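Local coordinates for D-alanyl transferase DltD (Enterococcus faecalis, PDB 6O93), which probably transfers D-alanine to lipoteichoic acid at the cell membrane during Gram-positive cell wall biogenesis, at residues I235-N238 with S243-F246; P271-F276 with A316-Y321; Q324-T329 with D380-T385. All coordinates share one frame; numbering follows the deposited sequence.

Interaction 1 (I235-N238 with S243-F246)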
# COMPACT_ATOMS: atom_id res chain seq x y z
N ILE A 235 17.47 19.08 4.34
CA ILE A 235 17.58 18.38 5.62
C ILE A 235 18.63 19.05 6.49
O ILE A 235 19.27 18.39 7.31
CB ILE A 235 17.91 16.89 5.40
CG1 ILE A 235 19.28 16.74 4.73
CG2 ILE A 235 16.84 16.22 4.55
CD1 ILE A 235 19.66 15.30 4.41
N ASN A 236 18.80 20.36 6.32
CA ASN A 236 19.91 21.07 6.94
C ASN A 236 19.59 21.65 8.32
O ASN A 236 20.50 22.15 8.98
CB ASN A 236 20.39 22.20 6.02
CG ASN A 236 19.29 23.20 5.70
OD1 ASN A 236 18.26 23.24 6.36
ND2 ASN A 236 19.52 24.01 4.68
N ASN A 237 18.33 21.59 8.77
CA ASN A 237 17.97 22.15 10.07
C ASN A 237 18.05 21.12 11.20
O ASN A 237 17.61 21.42 12.31
CB ASN A 237 16.57 22.77 10.02
CG ASN A 237 15.46 21.74 9.96
OD1 ASN A 237 15.69 20.53 10.02
ND2 ASN A 237 14.23 22.22 9.84
N ASN A 238 18.60 19.94 10.94
CA ASN A 238 18.73 18.91 11.96
C ASN A 238 19.84 17.96 11.54
O ASN A 238 20.32 17.99 10.40
CB ASN A 238 17.41 18.17 12.17
CG ASN A 238 16.97 17.40 10.94
OD1 ASN A 238 17.42 16.28 10.69
ND2 ASN A 238 16.09 18.01 10.15
N SER A 243 13.65 15.71 6.68
CA SER A 243 13.18 16.90 5.98
C SER A 243 12.88 18.01 6.99
O SER A 243 12.36 17.76 8.08
CB SER A 243 11.94 16.59 5.15
OG SER A 243 12.24 15.68 4.11
N ASN A 244 13.21 19.25 6.60
CA ASN A 244 13.10 20.38 7.52
C ASN A 244 11.69 20.51 8.07
O ASN A 244 11.48 20.61 9.28
CB ASN A 244 13.53 21.67 6.83
CG ASN A 244 15.02 21.70 6.52
OD1 ASN A 244 15.81 21.00 7.16
ND2 ASN A 244 15.41 22.51 5.55
N GLY A 245 10.69 20.53 7.18
CA GLY A 245 9.31 20.68 7.63
C GLY A 245 8.88 19.58 8.56
O GLY A 245 8.32 19.83 9.63
N PHE A 246 9.13 18.33 8.17
CA PHE A 246 8.78 17.19 9.02
C PHE A 246 9.44 17.31 10.39
O PHE A 246 8.82 17.00 11.42
CB PHE A 246 9.19 15.89 8.33
CG PHE A 246 8.69 14.65 9.00
CD1 PHE A 246 9.33 14.14 10.13
CD2 PHE A 246 7.60 13.96 8.50
CE1 PHE A 246 8.88 12.99 10.74
CE2 PHE A 246 7.14 12.81 9.11
CZ PHE A 246 7.78 12.32 10.23
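Asn-236 and Asn-237 reach from the loop joining helix 220-233 to helix 244-251 across to Asn-244, the first residue of the second helix, so the loop is tied by asparagines at the protein surface. The Asn-244 amide works at both ends. Its ND2 gives a hydrogen bond to OD1 of Asn-236 at 3.1 Å; the two side chains cross at about a right angle with their amide planes only 18° apart, yet the donor stands above the carbonyl plane of Asn-236 and the bond is bent. Asn-237 runs past Asn-244 in the opposite direction, its amide turned 48° against the other. With CG between the backbone N and the carbonyl carbon (chi1 73°), that amide comes over Asn-244, where its ND2 makes a weak bond to the backbone O. The OD1 atoms of Asn-237 and Asn-244 approach to 2.9 Å, two acceptors with no bond between them, so the placing of the Asn-237 amide is doubtful. At the start of the loop, CG2 of Ile-235 packs on the backbone of Ser-243, while the hydroxyl of that N-cap serine is bonded to the O of Ala-345. The backbone N of Asn-237 gives a bond to OD1 of Asn-244 at 3.0 Å, again from above the carbonyl plane.

Interaction 2 (P271-F276 with A316-Y321)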
# COMPACT_ATOMS: atom_id res chain seq x y z
N PRO A 271 -1.34 -9.50 13.77
CA PRO A 271 -2.39 -9.93 12.84
C PRO A 271 -2.18 -9.43 11.42
O PRO A 271 -2.80 -9.95 10.49
CB PRO A 271 -3.68 -9.34 13.45
CG PRO A 271 -3.35 -9.09 14.87
CD PRO A 271 -1.90 -8.74 14.91
N GLU A 272 -1.31 -8.43 11.23
CA GLU A 272 -1.06 -7.91 9.89
C GLU A 272 -0.46 -8.97 8.98
O GLU A 272 -0.64 -8.91 7.75
CB GLU A 272 -0.15 -6.69 9.97
CG GLU A 272 0.14 -6.01 8.63
CD GLU A 272 -1.07 -5.30 8.05
OE1 GLU A 272 -2.04 -5.06 8.80
OE2 GLU A 272 -1.05 -4.98 6.84
N TYR A 273 0.25 -9.95 9.54
CA TYR A 273 0.76 -11.04 8.72
C TYR A 273 -0.39 -11.84 8.11
O TYR A 273 -0.30 -12.29 6.96
CB TYR A 273 1.66 -11.96 9.55
CG TYR A 273 2.96 -11.30 9.96
CD1 TYR A 273 3.98 -11.12 9.04
CD2 TYR A 273 3.15 -10.85 11.26
CE1 TYR A 273 5.16 -10.51 9.40
CE2 TYR A 273 4.33 -10.23 11.63
CZ TYR A 273 5.33 -10.07 10.69
OH TYR A 273 6.51 -9.46 11.05
N GLY A 274 -1.48 -12.01 8.86
CA GLY A 274 -2.67 -12.62 8.30
C GLY A 274 -3.37 -11.72 7.30
O GLY A 274 -3.81 -12.17 6.24
N ASP A 275 -3.50 -10.43 7.63
CA ASP A 275 -4.12 -9.49 6.70
C ASP A 275 -3.29 -9.37 5.42
O ASP A 275 -3.85 -9.23 4.32
CB ASP A 275 -4.28 -8.12 7.36
CG ASP A 275 -5.21 -8.16 8.55
OD1 ASP A 275 -5.84 -9.22 8.79
OD2 ASP A 275 -5.31 -7.13 9.25
N PHE A 276 -1.97 -9.42 5.55
CA PHE A 276 -1.10 -9.43 4.39
C PHE A 276 -1.34 -10.66 3.53
O PHE A 276 -1.35 -10.58 2.30
CB PHE A 276 0.36 -9.35 4.84
CG PHE A 276 1.35 -9.34 3.71
CD1 PHE A 276 1.23 -8.44 2.67
CD2 PHE A 276 2.42 -10.22 3.71
CE1 PHE A 276 2.14 -8.42 1.64
CE2 PHE A 276 3.34 -10.20 2.68
CZ PHE A 276 3.20 -9.30 1.64
N ALA A 316 11.84 -8.49 8.06
CA ALA A 316 12.06 -8.71 6.63
C ALA A 316 12.19 -10.19 6.32
O ALA A 316 11.64 -10.67 5.32
CB ALA A 316 13.31 -7.96 6.17
N ARG A 317 12.90 -10.94 7.17
CA ARG A 317 13.05 -12.37 6.94
C ARG A 317 11.70 -13.07 6.98
O ARG A 317 11.44 -13.99 6.19
CB ARG A 317 14.00 -12.98 7.97
CG ARG A 317 14.31 -14.45 7.72
CD ARG A 317 14.99 -15.09 8.92
NE ARG A 317 16.35 -14.59 9.11
CZ ARG A 317 17.14 -14.96 10.12
NH1 ARG A 317 18.36 -14.45 10.22
NH2 ARG A 317 16.71 -15.83 11.03
N LYS A 318 10.82 -12.65 7.89
CA LYS A 318 9.51 -13.28 8.00
C LYS A 318 8.66 -12.96 6.78
O LYS A 318 8.00 -13.85 6.22
CB LYS A 318 8.80 -12.81 9.27
CG LYS A 318 7.50 -13.54 9.56
CD LYS A 318 7.02 -13.25 10.97
CE LYS A 318 5.70 -13.94 11.27
NZ LYS A 318 5.26 -13.71 12.67
N LEU A 319 8.66 -11.70 6.34
CA LEU A 319 7.89 -11.32 5.17
C LEU A 319 8.40 -12.01 3.92
O LEU A 319 7.61 -12.54 3.12
CB LEU A 319 7.93 -9.80 5.00
CG LEU A 319 7.28 -9.00 6.13
CD1 LEU A 319 7.60 -7.53 5.98
CD2 LEU A 319 5.77 -9.22 6.13
N LYS A 320 9.72 -12.03 3.72
CA LYS A 320 10.27 -12.64 2.52
C LYS A 320 10.04 -14.14 2.50
O LYS A 320 9.93 -14.74 1.42
CB LYS A 320 11.75 -12.31 2.39
CG LYS A 320 12.02 -10.84 2.07
CD LYS A 320 13.44 -10.60 1.58
CE LYS A 320 14.47 -10.89 2.66
NZ LYS A 320 15.84 -10.54 2.20
N TYR A 321 9.95 -14.77 3.67
CA TYR A 321 9.59 -16.19 3.70
C TYR A 321 8.15 -16.38 3.24
O TYR A 321 7.87 -17.23 2.39
CB TYR A 321 9.78 -16.76 5.11
CG TYR A 321 9.49 -18.25 5.17
CD1 TYR A 321 10.45 -19.18 4.82
CD2 TYR A 321 8.24 -18.71 5.57
CE1 TYR A 321 10.19 -20.53 4.87
CE2 TYR A 321 7.97 -20.07 5.63
CZ TYR A 321 8.95 -20.97 5.28
OH TYR A 321 8.69 -22.33 5.33
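The Tyr-273 ring carries the Lys-318 side chain over one face: CE sits 3.7 Å from the ring centroid, almost exactly on the normal, a CH-pi contact. NZ lies slightly farther along, 4.0 Å from the same centroid and 22° off the normal, which makes a cation-pi pair. CD, at the other end of the crossing, comes to 3.6 Å from CZ of Tyr-273. The lysine can lie across the ring because it is extended throughout, with CG anti to the backbone N (chi1 -173°). Its ammonium group is also gripped by the carbonyl oxygens of Trp-387, Arg-268 and Gln-390, and it makes a second cation-pi contact with the Trp-387 ring; the buried charge is thus well provided for. The Tyr-273 hydroxyl is bonded to the O of Tyr-267. Leu-319 crosses the tyrosine at about a right angle and brings CD2 obliquely to the ring, 3.6 Å from CE1. The same methyl lies 4.3 Å from CD2 of Phe-276, so one leucine branch serves both aromatics. The segments 272-276 and 316-321 run 28° from parallel, their axes 11.8 Å apart: buried, side-chain-mediated helix-helix packing in the alpha/beta fold of an SGNH-hydrolase-like domain.

Interaction 3 (Q324-T329 with D380-T385)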
# COMPACT_ATOMS: atom_id res chain seq x y z
N GLN A 324 8.30 -15.63 -0.67
CA GLN A 324 9.02 -16.61 -1.48
C GLN A 324 8.41 -18.00 -1.35
O GLN A 324 8.33 -18.74 -2.34
CB GLN A 324 10.49 -16.64 -1.06
CG GLN A 324 11.28 -15.40 -1.44
CD GLN A 324 11.75 -15.42 -2.88
OE1 GLN A 324 11.54 -16.41 -3.60
NE2 GLN A 324 12.38 -14.34 -3.32
N GLU A 325 7.97 -18.37 -0.15
CA GLU A 325 7.41 -19.69 0.06
C GLU A 325 6.19 -19.95 -0.82
O GLU A 325 5.89 -21.12 -1.10
CB GLU A 325 7.04 -19.85 1.54
CG GLU A 325 6.31 -21.14 1.90
CD GLU A 325 7.15 -22.38 1.68
OE1 GLU A 325 8.34 -22.25 1.32
OE2 GLU A 325 6.61 -23.49 1.88
N GLN A 326 5.50 -18.91 -1.27
CA GLN A 326 4.26 -19.05 -2.02
C GLN A 326 4.40 -18.64 -3.48
O GLN A 326 3.39 -18.59 -4.19
CB GLN A 326 3.15 -18.24 -1.35
CG GLN A 326 2.85 -18.70 0.07
CD GLN A 326 1.69 -17.95 0.70
OE1 GLN A 326 0.54 -18.39 0.63
NE2 GLN A 326 1.98 -16.81 1.31
N GLY A 327 5.61 -18.36 -3.95
CA GLY A 327 5.84 -18.07 -5.34
C GLY A 327 6.01 -16.60 -5.68
O GLY A 327 6.13 -16.26 -6.87
N PHE A 328 6.00 -15.71 -4.69
CA PHE A 328 6.25 -14.29 -4.91
C PHE A 328 7.75 -14.07 -4.81
O PHE A 328 8.31 -14.02 -3.72
CB PHE A 328 5.49 -13.44 -3.89
CG PHE A 328 4.00 -13.58 -3.98
CD1 PHE A 328 3.27 -12.84 -4.89
CD2 PHE A 328 3.32 -14.45 -3.13
CE1 PHE A 328 1.89 -12.96 -4.97
CE2 PHE A 328 1.94 -14.58 -3.20
CZ PHE A 328 1.23 -13.83 -4.12
N THR A 329 8.40 -13.95 -5.97
CA THR A 329 9.86 -13.89 -6.04
C THR A 329 10.40 -12.53 -6.46
O THR A 329 11.62 -12.36 -6.53
CB THR A 329 10.38 -14.96 -7.01
OG1 THR A 329 9.90 -14.69 -8.33
CG2 THR A 329 9.91 -16.34 -6.58
N ASP A 380 -2.92 -21.58 2.76
CA ASP A 380 -3.87 -20.92 3.65
C ASP A 380 -3.39 -20.89 5.09
O ASP A 380 -3.90 -20.08 5.88
CB ASP A 380 -5.23 -21.62 3.58
CG ASP A 380 -5.89 -21.48 2.23
OD1 ASP A 380 -5.65 -20.46 1.54
OD2 ASP A 380 -6.66 -22.40 1.85
N ARG A 381 -2.44 -21.74 5.46
CA ARG A 381 -1.98 -21.79 6.84
C ARG A 381 -1.29 -20.49 7.27
O ARG A 381 -1.11 -20.27 8.47
CB ARG A 381 -1.05 -22.99 7.03
CG ARG A 381 -1.75 -24.31 6.75
CD ARG A 381 -0.81 -25.51 6.84
NE ARG A 381 0.29 -25.41 5.89
CZ ARG A 381 1.14 -26.40 5.62
NH1 ARG A 381 1.01 -27.57 6.23
NH2 ARG A 381 2.12 -26.22 4.74
N PHE A 382 -0.91 -19.63 6.32
CA PHE A 382 -0.39 -18.32 6.66
C PHE A 382 -1.45 -17.39 7.23
O PHE A 382 -1.11 -16.30 7.70
CB PHE A 382 0.27 -17.68 5.44
CG PHE A 382 1.64 -18.23 5.12
CD1 PHE A 382 2.74 -17.87 5.88
CD2 PHE A 382 1.83 -19.09 4.06
CE1 PHE A 382 4.00 -18.37 5.60
CE2 PHE A 382 3.09 -19.60 3.76
CZ PHE A 382 4.17 -19.23 4.53
N TYR A 383 -2.73 -17.78 7.19
CA TYR A 383 -3.78 -17.03 7.86
C TYR A 383 -3.81 -17.28 9.36
O TYR A 383 -4.42 -16.49 10.10
CB TYR A 383 -5.15 -17.40 7.29
CG TYR A 383 -5.50 -16.79 5.94
CD1 TYR A 383 -5.34 -15.43 5.71
CD2 TYR A 383 -6.00 -17.57 4.92
CE1 TYR A 383 -5.67 -14.87 4.48
CE2 TYR A 383 -6.33 -17.03 3.69
CZ TYR A 383 -6.16 -15.68 3.48
OH TYR A 383 -6.48 -15.14 2.26
N GLN A 384 -3.19 -18.36 9.83
CA GLN A 384 -3.40 -18.84 11.19
C GLN A 384 -2.64 -17.99 12.21
O GLN A 384 -1.64 -17.34 11.91
CB GLN A 384 -2.96 -20.30 11.30
CG GLN A 384 -3.78 -21.25 10.44
CD GLN A 384 -3.28 -22.68 10.52
OE1 GLN A 384 -2.26 -22.96 11.15
NE2 GLN A 384 -3.99 -23.59 9.86
N THR A 385 -3.15 -18.02 13.44
CA THR A 385 -2.53 -17.28 14.53
C THR A 385 -1.10 -17.75 14.79
O THR A 385 -0.26 -16.94 15.20
CB THR A 385 -3.37 -17.42 15.80
OG1 THR A 385 -4.63 -16.77 15.62
CG2 THR A 385 -2.65 -16.81 17.00
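A Schellman motif ends helix 309-324, with Gly-327 at positive phi as its C-prime residue, and the turn it forms packs against a short 3-10 segment, 380-383, near the C-terminus. Phe-382 is the single aromatic that reaches across. Its ring meets two neighbouring side chains of the turn. CG of Glu-325 comes in at the ring edge, in its plane, 3.9 Å from CZ of Phe-382, and the two side chains cross at about a right angle. The Gln-326 chain slides past the phenylalanine in the opposite direction, its amide plane tilted 28° from the ring, so that its CD is 3.6 Å from CD2 of Phe-382. With CG anti to the carbonyl carbon (chi1 -61°) and the chain extended beyond it, Gln-326 brings its amide obliquely against CD2 and CE2 of Phe-382. That amide is held by polar partners on both atoms: OE1 accepts from the N of Asp-379 and from NE2 of Gln-277, while NE2 gives to the O of Gln-322, which should fix its rotation. The Phe-382 ring also meets Trp-387 edge-to-face. This is a Schellman-type helix end whose Glu-325 and Gln-326 side chains receive a phenylalanine from the C-terminal part of the chain.

Along the chain the three contacts follow one another, each closing before the next opens. Interactions 2 and 3 are neighbours, with centres 8 Å apart: helix 309-324 takes part in interaction 2, and its C-terminal end in interaction 3, and they touch where Gly-274 meets Tyr-383 and Tyr-321 meets Phe-382. Trp-387 joins them too, meeting both Lys-318 and Phe-382, so the C-terminal part is fastened to helices flanking the parallel five-stranded sheet. Interaction 1 stands apart, its centre 32 Å from that of interaction 2 and 40 Å from that of interaction 3, across the chain's centre from the latter. It closes a surface loop, and the Ser-243 side chain lies near, without touching, what may be a Ser-His-Asp triad.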